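Local coordinates for metallo-beta-lactamase superfamily protein (Thermus thermophilus, PDB 2ZWR) that probably acts as a metal-dependent hydrolase, holding a pair of zinc ions in a metallo-beta-lactamase fold, at residues A[8-13]-A[94-99]; A[34-39]-A[64-69]; A[120-125]-A[129-134]. All coordinates share one frame; numbering follows the deposited sequence.

Contact 1. Residues A[8-13]-A[94-99]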
loop_
_atom_site.group_PDB
_atom_site.type_symbol
_atom_site.label_atom_id
_atom_site.label_comp_id
_atom_site.label_asym_id
_atom_site.label_seq_id
_atom_site.Cartn_x
_atom_site.Cartn_y
_atom_site.Cartn_z
ATOM N N LEU A 8 11.908 -0.874 -0.513
ATOM C CA LEU A 8 12.354 -0.435 0.806
ATOM C C LEU A 8 12.403 -1.555 1.826
ATOM O O LEU A 8 11.503 -2.392 1.881
ATOM C CB LEU A 8 11.435 0.681 1.337
ATOM C CG LEU A 8 11.211 1.942 0.487
ATOM C CD1 LEU A 8 10.086 2.745 1.083
ATOM C CD2 LEU A 8 12.494 2.785 0.376
ATOM N N GLY A 9 13.466 -1.561 2.630
ATOM C CA GLY A 9 13.549 -2.415 3.816
ATOM C C GLY A 9 13.940 -3.850 3.536
ATOM O O GLY A 9 13.948 -4.263 2.380
ATOM N N PRO A 10 14.247 -4.629 4.599
ATOM C CA PRO A 10 14.619 -6.046 4.481
ATOM C C PRO A 10 13.522 -6.906 3.845
ATOM O O PRO A 10 13.822 -7.946 3.255
ATOM C CB PRO A 10 14.845 -6.478 5.936
ATOM C CG PRO A 10 14.059 -5.451 6.780
ATOM C CD PRO A 10 14.250 -4.174 6.005
ATOM N N LEU A 11 12.267 -6.480 3.954
ATOM C CA LEU A 11 11.167 -7.256 3.391
ATOM C C LEU A 11 10.865 -6.807 1.957
ATOM O O LEU A 11 9.897 -7.255 1.351
ATOM C CB LEU A 11 9.916 -7.198 4.290
ATOM C CG LEU A 11 9.793 -8.150 5.505
ATOM C CD1 LEU A 11 10.090 -9.611 5.127
ATOM C CD2 LEU A 11 10.671 -7.740 6.676
ATOM N N GLN A 12 11.713 -5.925 1.430
ATOM C CA GLN A 12 11.657 -5.511 0.033
ATOM C C GLN A 12 10.239 -5.094 -0.394
ATOM O O GLN A 12 9.627 -5.685 -1.296
ATOM C CB GLN A 12 12.241 -6.611 -0.859
ATOM C CG GLN A 12 13.757 -6.749 -0.690
ATOM C CD GLN A 12 14.353 -7.869 -1.512
ATOM O OE1 GLN A 12 13.737 -8.926 -1.706
ATOM N NE2 GLN A 12 15.572 -7.655 -1.991
ATOM N N GLU A 13 9.731 -4.077 0.294
ATOM C CA GLU A 13 8.381 -3.591 0.097
ATOM C C GLU A 13 8.424 -2.432 -0.893
ATOM O O GLU A 13 9.403 -1.678 -0.906
ATOM C CB GLU A 13 7.802 -3.160 1.454
ATOM C CG GLU A 13 6.427 -2.481 1.418
ATOM C CD GLU A 13 6.507 -0.955 1.382
ATOM O OE1 GLU A 13 7.617 -0.395 1.491
ATOM O OE2 GLU A 13 5.454 -0.309 1.229
ATOM N N TRP A 94 10.529 -9.787 15.093
ATOM C CA TRP A 94 11.433 -10.277 14.054
ATOM C C TRP A 94 12.863 -9.755 14.216
ATOM O O TRP A 94 13.713 -10.022 13.369
ATOM C CB TRP A 94 10.892 -9.900 12.678
ATOM C CG TRP A 94 9.631 -10.622 12.358
ATOM C CD1 TRP A 94 8.364 -10.101 12.312
ATOM C CD2 TRP A 94 9.503 -12.019 12.081
ATOM N NE1 TRP A 94 7.458 -11.087 11.990
ATOM C CE2 TRP A 94 8.132 -12.276 11.850
ATOM C CE3 TRP A 94 10.421 -13.081 11.989
ATOM C CZ2 TRP A 94 7.651 -13.554 11.537
ATOM C CZ3 TRP A 94 9.940 -14.353 11.675
ATOM C CH2 TRP A 94 8.565 -14.574 11.453
ATOM N N GLY A 95 13.119 -9.014 15.290
ATOM C CA GLY A 95 14.442 -8.412 15.524
ATOM C C GLY A 95 14.694 -7.125 14.741
ATOM O O GLY A 95 15.841 -6.686 14.609
ATOM N N LEU A 96 13.621 -6.517 14.227
ATOM C CA LEU A 96 13.728 -5.321 13.398
ATOM C C LEU A 96 13.259 -4.065 14.111
ATOM O O LEU A 96 12.277 -4.090 14.853
ATOM C CB LEU A 96 12.973 -5.508 12.075
ATOM C CG LEU A 96 13.398 -6.707 11.214
ATOM C CD1 LEU A 96 12.473 -6.867 10.018
ATOM C CD2 LEU A 96 14.863 -6.628 10.763
ATOM N N ALA A 97 13.970 -2.962 13.872
ATOM C CA ALA A 97 13.670 -1.699 14.525
ATOM C C ALA A 97 12.983 -0.722 13.579
ATOM O O ALA A 97 13.561 -0.321 12.562
ATOM C CB ALA A 97 14.942 -1.065 15.086
ATOM N N ILE A 98 11.758 -0.330 13.927
ATOM C CA ILE A 98 11.109 0.818 13.276
ATOM C C ILE A 98 10.541 1.776 14.328
ATOM O O ILE A 98 10.236 1.358 15.453
ATOM C CB ILE A 98 10.012 0.406 12.225
ATOM C CG1 ILE A 98 8.952 -0.511 12.842
ATOM C CG2 ILE A 98 10.653 -0.230 10.995
ATOM C CD1 ILE A 98 7.583 -0.429 12.164
ATOM N N PRO A 99 10.423 3.074 13.984
ATOM C CA PRO A 99 9.701 3.975 14.877
ATOM C C PRO A 99 8.209 3.681 14.868
ATOM O O PRO A 99 7.641 3.346 13.814
ATOM C CB PRO A 99 9.951 5.355 14.260
ATOM C CG PRO A 99 10.223 5.079 12.819
ATOM C CD PRO A 99 10.951 3.773 12.795
#
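Leu96 places CG opposite its carbonyl carbon (chi1 -57°) and then extends CD1 straight away from CA (chi2 174°), so that this one methyl stands out as the leading point of residues 94-99. Leu11 begins its side chain the same way but bends at the second torsion (chi2 -49°), which brings CD2 round toward Pro10. The two groups form a shallow notch, with Pro10 CG and Leu11 CD2 4.1 Å apart, and Leu96 CD1 rests in it: it lies 3.9 Å from Pro10 CG and 3.9 Å from Leu11 CD2. Pro10 and Leu96 run past each other in opposite directions, whereas Leu11 meets Leu96 at a slant. The touch is wholly apolar and small, 88 Å², and lies at the surface, with the backbones 9.0 Å apart even between Pro10 CA and Leu96 CA.

Each partner stands on a turn that suits its residue types. Gly9 to Gln12 form a type I beta turn, in which Pro10, with its ring-fixed phi, fits the second position; Gly9 has the positive phi that glycine accepts easily, and Glu32 receives a hydrogen bond from its N. On the other side, Gly95 ends helix 87-93 in a Schellman motif and turns the chain so that Leu96 follows. His184, a ligand of one ion of the zinc pair, donates from ND1 to Gln12 O and more weakly to Leu11 O, so the turn backs that ligand. Leu11's side chain comes within about 4 Å of that of Asp58, another ligand of the same zinc ion. A tight hairpin turn between strands 2-8 and 13-20, meeting the exit of a helix, thus borders the dinuclear metal site of a metallo-beta-lactamase fold.

Contact 2. Residues A[34-39]-A[64-69]; sequences EKLLAL and APLVEA
Leu39 O, in the helix that carries the touching Leu36 and Leu37, takes a hydrogen bond from Thr43 OG1 and a weak one from Thr42 OG1. Such bonds stay inside helix 33-43, just as Ala69 N to Pro65 O, 2.9 Å, stays inside helix 63-70; between residues 34-39 and 64-69 the touching atoms are all leucine side-chain carbons.

Leu66 is the wedge. Its CG lies beside the backbone N (chi1 -64°), and the fork of its two methyls serves two partners. CD1 reaches Leu36 CD1 at 3.9 Å, the side chains crossing at about a right angle. CD2 meets Leu37 CD2, also at 3.9 Å, on a side chain that slides past it in the opposite direction. Branched leucine suits this place, since one side chain fills two directions at once.

Both helices pack against the first sheet, which Leu36 and Leu66 each reach at Leu26. Leu36 is buried and packs further on Val6 and Ala15, whereas Leu37 lies at the exposed margin. Between these segments the cohesion comes from packing and the exclusion of water, with no polar pair to set a direction.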
loop_
_atom_site.group_PDB
_atom_site.type_symbol
_atom_site.label_atom_id
_atom_site.label_comp_id
_atom_site.label_asym_id
_atom_site.label_seq_id
_atom_site.Cartn_x
_atom_site.Cartn_y
_atom_site.Cartn_z
ATOM N N GLU A 34 15.390 8.005 4.490
ATOM C CA GLU A 34 16.434 8.733 3.748
ATOM C C GLU A 34 16.303 8.478 2.255
ATOM O O GLU A 34 16.519 9.372 1.450
ATOM C CB GLU A 34 17.856 8.313 4.169
ATOM C CG GLU A 34 18.015 7.732 5.565
ATOM C CD GLU A 34 17.484 6.300 5.701
ATOM O OE1 GLU A 34 17.912 5.387 4.957
ATOM O OE2 GLU A 34 16.644 6.090 6.581
ATOM N N LYS A 35 15.963 7.242 1.893
ATOM C CA LYS A 35 15.756 6.852 0.499
ATOM C C LYS A 35 14.522 7.553 -0.085
ATOM O O LYS A 35 14.532 7.986 -1.245
ATOM C CB LYS A 35 15.629 5.322 0.404
ATOM C CG LYS A 35 15.980 4.730 -0.952
ATOM C CD LYS A 35 16.447 3.266 -0.833
ATOM N N LEU A 36 13.472 7.686 0.729
ATOM C CA LEU A 36 12.260 8.409 0.315
ATOM C C LEU A 36 12.484 9.914 0.181
ATOM O O LEU A 36 12.100 10.515 -0.820
ATOM C CB LEU A 36 11.096 8.120 1.266
ATOM C CG LEU A 36 10.521 6.707 1.117
ATOM C CD1 LEU A 36 9.807 6.292 2.391
ATOM C CD2 LEU A 36 9.598 6.615 -0.092
ATOM N N LEU A 37 13.106 10.512 1.196
ATOM C CA LEU A 37 13.515 11.909 1.140
ATOM C C LEU A 37 14.364 12.214 -0.110
ATOM O O LEU A 37 14.172 13.240 -0.749
ATOM C CB LEU A 37 14.250 12.306 2.428
ATOM C CG LEU A 37 13.361 12.389 3.679
ATOM C CD1 LEU A 37 14.198 12.354 4.972
ATOM C CD2 LEU A 37 12.448 13.611 3.634
ATOM N N ALA A 38 15.273 11.306 -0.460
ATOM C CA ALA A 38 16.092 11.429 -1.682
ATOM C C ALA A 38 15.275 11.318 -2.969
ATOM O O ALA A 38 15.594 11.971 -3.967
ATOM C CB ALA A 38 17.225 10.410 -1.683
ATOM N N LEU A 39 14.234 10.487 -2.945
ATOM C CA LEU A 39 13.294 10.388 -4.064
ATOM C C LEU A 39 12.528 11.697 -4.303
ATOM O O LEU A 39 12.323 12.095 -5.457
ATOM C CB LEU A 39 12.310 9.223 -3.870
ATOM C CG LEU A 39 11.417 8.856 -5.070
ATOM C CD1 LEU A 39 12.235 8.572 -6.332
ATOM C CD2 LEU A 39 10.491 7.669 -4.755
ATOM N N ALA A 64 6.584 7.574 10.600
ATOM C CA ALA A 64 6.902 8.524 11.686
ATOM C C ALA A 64 7.869 9.686 11.334
ATOM O O ALA A 64 7.529 10.849 11.567
ATOM C CB ALA A 64 7.353 7.790 12.959
ATOM N N PRO A 65 9.076 9.380 10.795
ATOM C CA PRO A 65 9.979 10.468 10.383
ATOM C C PRO A 65 9.400 11.416 9.337
ATOM O O PRO A 65 9.657 12.619 9.400
ATOM C CB PRO A 65 11.208 9.732 9.816
ATOM C CG PRO A 65 10.757 8.306 9.565
ATOM C CD PRO A 65 9.695 8.049 10.599
ATOM N N LEU A 66 8.627 10.886 8.393
ATOM C CA LEU A 66 8.037 11.713 7.340
ATOM C C LEU A 66 6.910 12.615 7.848
ATOM O O LEU A 66 6.760 13.730 7.374
ATOM C CB LEU A 66 7.561 10.845 6.173
ATOM C CG LEU A 66 8.695 10.094 5.456
ATOM C CD1 LEU A 66 8.164 9.305 4.271
ATOM C CD2 LEU A 66 9.808 11.033 5.017
ATOM N N VAL A 67 6.141 12.126 8.822
ATOM C CA VAL A 67 5.110 12.928 9.485
ATOM C C VAL A 67 5.755 14.032 10.342
ATOM O O VAL A 67 5.317 15.183 10.321
ATOM C CB VAL A 67 4.164 12.035 10.340
ATOM C CG1 VAL A 67 3.291 12.867 11.252
ATOM C CG2 VAL A 67 3.305 11.148 9.436
ATOM N N GLU A 68 6.801 13.671 11.077
ATOM C CA GLU A 68 7.586 14.636 11.851
ATOM C C GLU A 68 8.176 15.755 10.970
ATOM O O GLU A 68 8.111 16.930 11.330
ATOM C CB GLU A 68 8.713 13.920 12.608
ATOM C CG GLU A 68 9.406 14.813 13.633
ATOM C CD GLU A 68 10.472 14.092 14.438
ATOM O OE1 GLU A 68 11.211 13.236 13.870
ATOM O OE2 GLU A 68 10.579 14.401 15.650
ATOM N N ALA A 69 8.747 15.390 9.822
ATOM C CA ALA A 69 9.383 16.376 8.941
ATOM C C ALA A 69 8.382 17.222 8.150
ATOM O O ALA A 69 8.596 18.421 7.962
ATOM C CB ALA A 69 10.353 15.692 8.002
#

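Contact 3. Residues A[120-125]-A[129-134]; sequences LHLPGH and HVAFYD. With ZN (zinc ion), chain F; ZN (zinc ion), chain D.
Leu120 and Ala131 mark the tight part of this contact, where two strands are joined as an antiparallel hydrogen-bonded pair. Leu120 N reaches Ala131 O at 3.0 Å on an almost straight path (176°), and Ala131 N returns a 2.8 Å bond to Leu120 O. That carbonyl O also takes a CA-H contact from Val130 CA, at 3.1 Å. One step on, Leu122 N gives a 2.8 Å bond to His129 O, so the pairing persists just past the end of strand 117-121. Ala131, small enough to sit under larger neighbours, receives Leu122 CD1 on its CB at 3.7 Å, while Leu120 CD2 packs against Tyr133 CB.

The fit slackens on the face that carries His121 and Val130. Val130 CG1 only approaches the edge of the His121 ring, and Pro123 CD covers one face of that ring. His121 binds a zinc ion through ND1, while CD2 on the other side of its ring lies 3.5 Å from His129 O; its NE2 is held by Pro127 O. Beyond Pro123 the segments diverge. With CG anti to the backbone N (chi1 178°), the His125 ring extends toward the metal and its CD2 comes 3.8 Å from His129 CD2, rim to rim, planes at 88°. His125 NE2 binds one zinc ion of the dinuclear site at 2.1 Å, joined there by His54, His56, Asp144 and a water, while ND1 bonds to Arg153 O and fixes the ring's rotation. His129 is second-shell: its NE2 accepts from the backbone N of Asp144.

Strands 117-121 and 130-134 form a hairpin within the second of the two six-strand sheets. Strand 139-143 lines the other edge of 130-134, meeting Ala131 and Tyr133 through Val140, and helix 161-171 covers Leu122 through Ser167 and Arg170.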
loop_
_atom_site.group_PDB
_atom_site.type_symbol
_atom_site.label_atom_id
_atom_site.label_comp_id
_atom_site.label_asym_id
_atom_site.label_seq_id
_atom_site.Cartn_x
_atom_site.Cartn_y
_atom_site.Cartn_z
ATOM N N LEU A 120 -11.049 0.806 -2.683
ATOM C CA LEU A 120 -11.661 -0.517 -2.659
ATOM C C LEU A 120 -11.244 -1.202 -1.365
ATOM O O LEU A 120 -10.052 -1.412 -1.143
ATOM C CB LEU A 120 -11.170 -1.348 -3.851
ATOM C CG LEU A 120 -11.765 -1.215 -5.266
ATOM C CD1 LEU A 120 -12.281 0.169 -5.583
ATOM C CD2 LEU A 120 -10.749 -1.648 -6.316
ATOM N N HIS A 121 -12.205 -1.531 -0.508
ATOM C CA HIS A 121 -11.902 -2.303 0.678
ATOM C C HIS A 121 -11.854 -3.778 0.318
ATOM O O HIS A 121 -12.880 -4.393 0.005
ATOM C CB HIS A 121 -12.905 -2.057 1.814
ATOM C CG HIS A 121 -12.560 -2.785 3.080
ATOM N ND1 HIS A 121 -13.455 -3.594 3.747
ATOM C CD2 HIS A 121 -11.403 -2.848 3.786
ATOM C CE1 HIS A 121 -12.875 -4.106 4.818
ATOM N NE2 HIS A 121 -11.628 -3.674 4.865
ATOM N N LEU A 122 -10.647 -4.333 0.391
ATOM C CA LEU A 122 -10.363 -5.666 -0.078
ATOM C C LEU A 122 -9.599 -6.442 0.998
ATOM O O LEU A 122 -8.395 -6.635 0.877
ATOM C CB LEU A 122 -9.550 -5.594 -1.384
ATOM C CG LEU A 122 -10.218 -4.929 -2.602
ATOM C CD1 LEU A 122 -9.210 -4.605 -3.699
ATOM C CD2 LEU A 122 -11.380 -5.789 -3.148
ATOM N N PRO A 123 -10.308 -6.915 2.045
ATOM C CA PRO A 123 -9.649 -7.526 3.188
ATOM C C PRO A 123 -9.214 -8.962 2.863
ATOM O O PRO A 123 -9.561 -9.499 1.814
ATOM C CB PRO A 123 -10.766 -7.550 4.248
ATOM C CG PRO A 123 -12.002 -7.783 3.448
ATOM C CD PRO A 123 -11.783 -6.987 2.165
ATOM N N GLY A 124 -8.487 -9.587 3.776
ATOM C CA GLY A 124 -8.043 -10.949 3.570
ATOM C C GLY A 124 -6.591 -11.117 3.954
ATOM O O GLY A 124 -6.254 -12.012 4.725
ATOM N N HIS A 125 -5.725 -10.275 3.390
ATOM C CA HIS A 125 -4.312 -10.229 3.797
ATOM C C HIS A 125 -4.229 -9.500 5.155
ATOM O O HIS A 125 -3.421 -9.857 6.023
ATOM C CB HIS A 125 -3.469 -9.552 2.711
ATOM C CG HIS A 125 -2.018 -9.402 3.053
ATOM N ND1 HIS A 125 -1.117 -10.438 2.953
ATOM C CD2 HIS A 125 -1.308 -8.328 3.468
ATOM C CE1 HIS A 125 0.084 -10.016 3.308
ATOM N NE2 HIS A 125 -0.003 -8.737 3.622
ATOM N N HIS A 129 -7.282 -3.904 4.667
ATOM C CA HIS A 129 -6.495 -3.834 3.437
ATOM C C HIS A 129 -7.342 -3.207 2.331
ATOM O O HIS A 129 -8.446 -3.686 2.043
ATOM C CB HIS A 129 -5.999 -5.227 3.013
ATOM C CG HIS A 129 -4.894 -5.192 2.002
ATOM N ND1 HIS A 129 -5.066 -4.704 0.725
ATOM C CD2 HIS A 129 -3.602 -5.581 2.080
ATOM C CE1 HIS A 129 -3.928 -4.785 0.063
ATOM N NE2 HIS A 129 -3.023 -5.317 0.861
ATOM N N VAL A 130 -6.822 -2.140 1.722
ATOM C CA VAL A 130 -7.509 -1.470 0.611
ATOM C C VAL A 130 -6.673 -1.489 -0.664
ATOM O O VAL A 130 -5.490 -1.845 -0.631
ATOM C CB VAL A 130 -7.924 0.005 0.940
ATOM C CG1 VAL A 130 -8.853 0.062 2.154
ATOM C CG2 VAL A 130 -6.700 0.921 1.117
ATOM N N ALA A 131 -7.304 -1.133 -1.787
ATOM C CA ALA A 131 -6.578 -0.781 -3.010
ATOM C C ALA A 131 -6.988 0.611 -3.444
ATOM O O ALA A 131 -8.138 1.017 -3.236
ATOM C CB ALA A 131 -6.861 -1.783 -4.134
ATOM N N PHE A 132 -6.042 1.337 -4.037
ATOM C CA PHE A 132 -6.287 2.658 -4.587
ATOM C C PHE A 132 -6.381 2.537 -6.085
ATOM O O PHE A 132 -5.377 2.285 -6.754
ATOM C CB PHE A 132 -5.184 3.647 -4.169
ATOM C CG PHE A 132 -5.032 3.759 -2.687
ATOM C CD1 PHE A 132 -5.919 4.533 -1.948
ATOM C CD2 PHE A 132 -4.021 3.063 -2.021
ATOM C CE1 PHE A 132 -5.804 4.627 -0.569
ATOM C CE2 PHE A 132 -3.883 3.151 -0.647
ATOM C CZ PHE A 132 -4.784 3.929 0.088
ATOM N N TYR A 133 -7.596 2.725 -6.599
ATOM C CA TYR A 133 -7.924 2.448 -8.001
ATOM C C TYR A 133 -8.084 3.730 -8.824
ATOM O O TYR A 133 -8.834 4.640 -8.450
ATOM C CB TYR A 133 -9.184 1.556 -8.099
ATOM C CG TYR A 133 -9.604 1.218 -9.522
ATOM C CD1 TYR A 133 -8.668 0.766 -10.459
ATOM C CD2 TYR A 133 -10.941 1.335 -9.929
ATOM C CE1 TYR A 133 -9.039 0.468 -11.765
ATOM C CE2 TYR A 133 -11.323 1.030 -11.240
ATOM C CZ TYR A 133 -10.365 0.591 -12.147
ATOM O OH TYR A 133 -10.721 0.286 -13.444
ATOM N N ASP A 134 -7.361 3.787 -9.938
ATOM C CA ASP A 134 -7.408 4.911 -10.855
ATOM C C ASP A 134 -7.906 4.438 -12.233
ATOM O O ASP A 134 -7.113 4.065 -13.100
ATOM C CB ASP A 134 -6.031 5.590 -10.922
ATOM C CG ASP A 134 -5.861 6.489 -12.141
ATOM O OD1 ASP A 134 -6.832 7.143 -12.573
ATOM O OD2 ASP A 134 -4.734 6.537 -12.670
HETATM ZN ZN ZN F . -15.513 -3.747 3.131
HETATM ZN ZN ZN D . 1.222 -7.143 4.266
HETATM O O HOH W 1 3.292 -7.018 4.252
#

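In the fold
Along the chain contact 2 is nested within the loop closed by contact 1, and contact 3 follows both. Contacts 1 and 2 are neighbours, their centres about 15 Å apart, and touch where Leu8 meets Leu36 and Pro99 meets Pro65 and Ala64; strands 2-8 and 13-20 and helices 33-43 and 63-70 belong to this half. Contact 3 lies across the chain's centre in the second six-strand sheet, its centre about 22 Å from that of contact 1 and about 25 Å from that of contact 2. The two sheets, with helices outside, make the alpha-beta-beta-alpha sandwich of the superfamily. Contact 1 borders the zinc pair, contact 3 supplies a ligand, and contact 2 packs farther out.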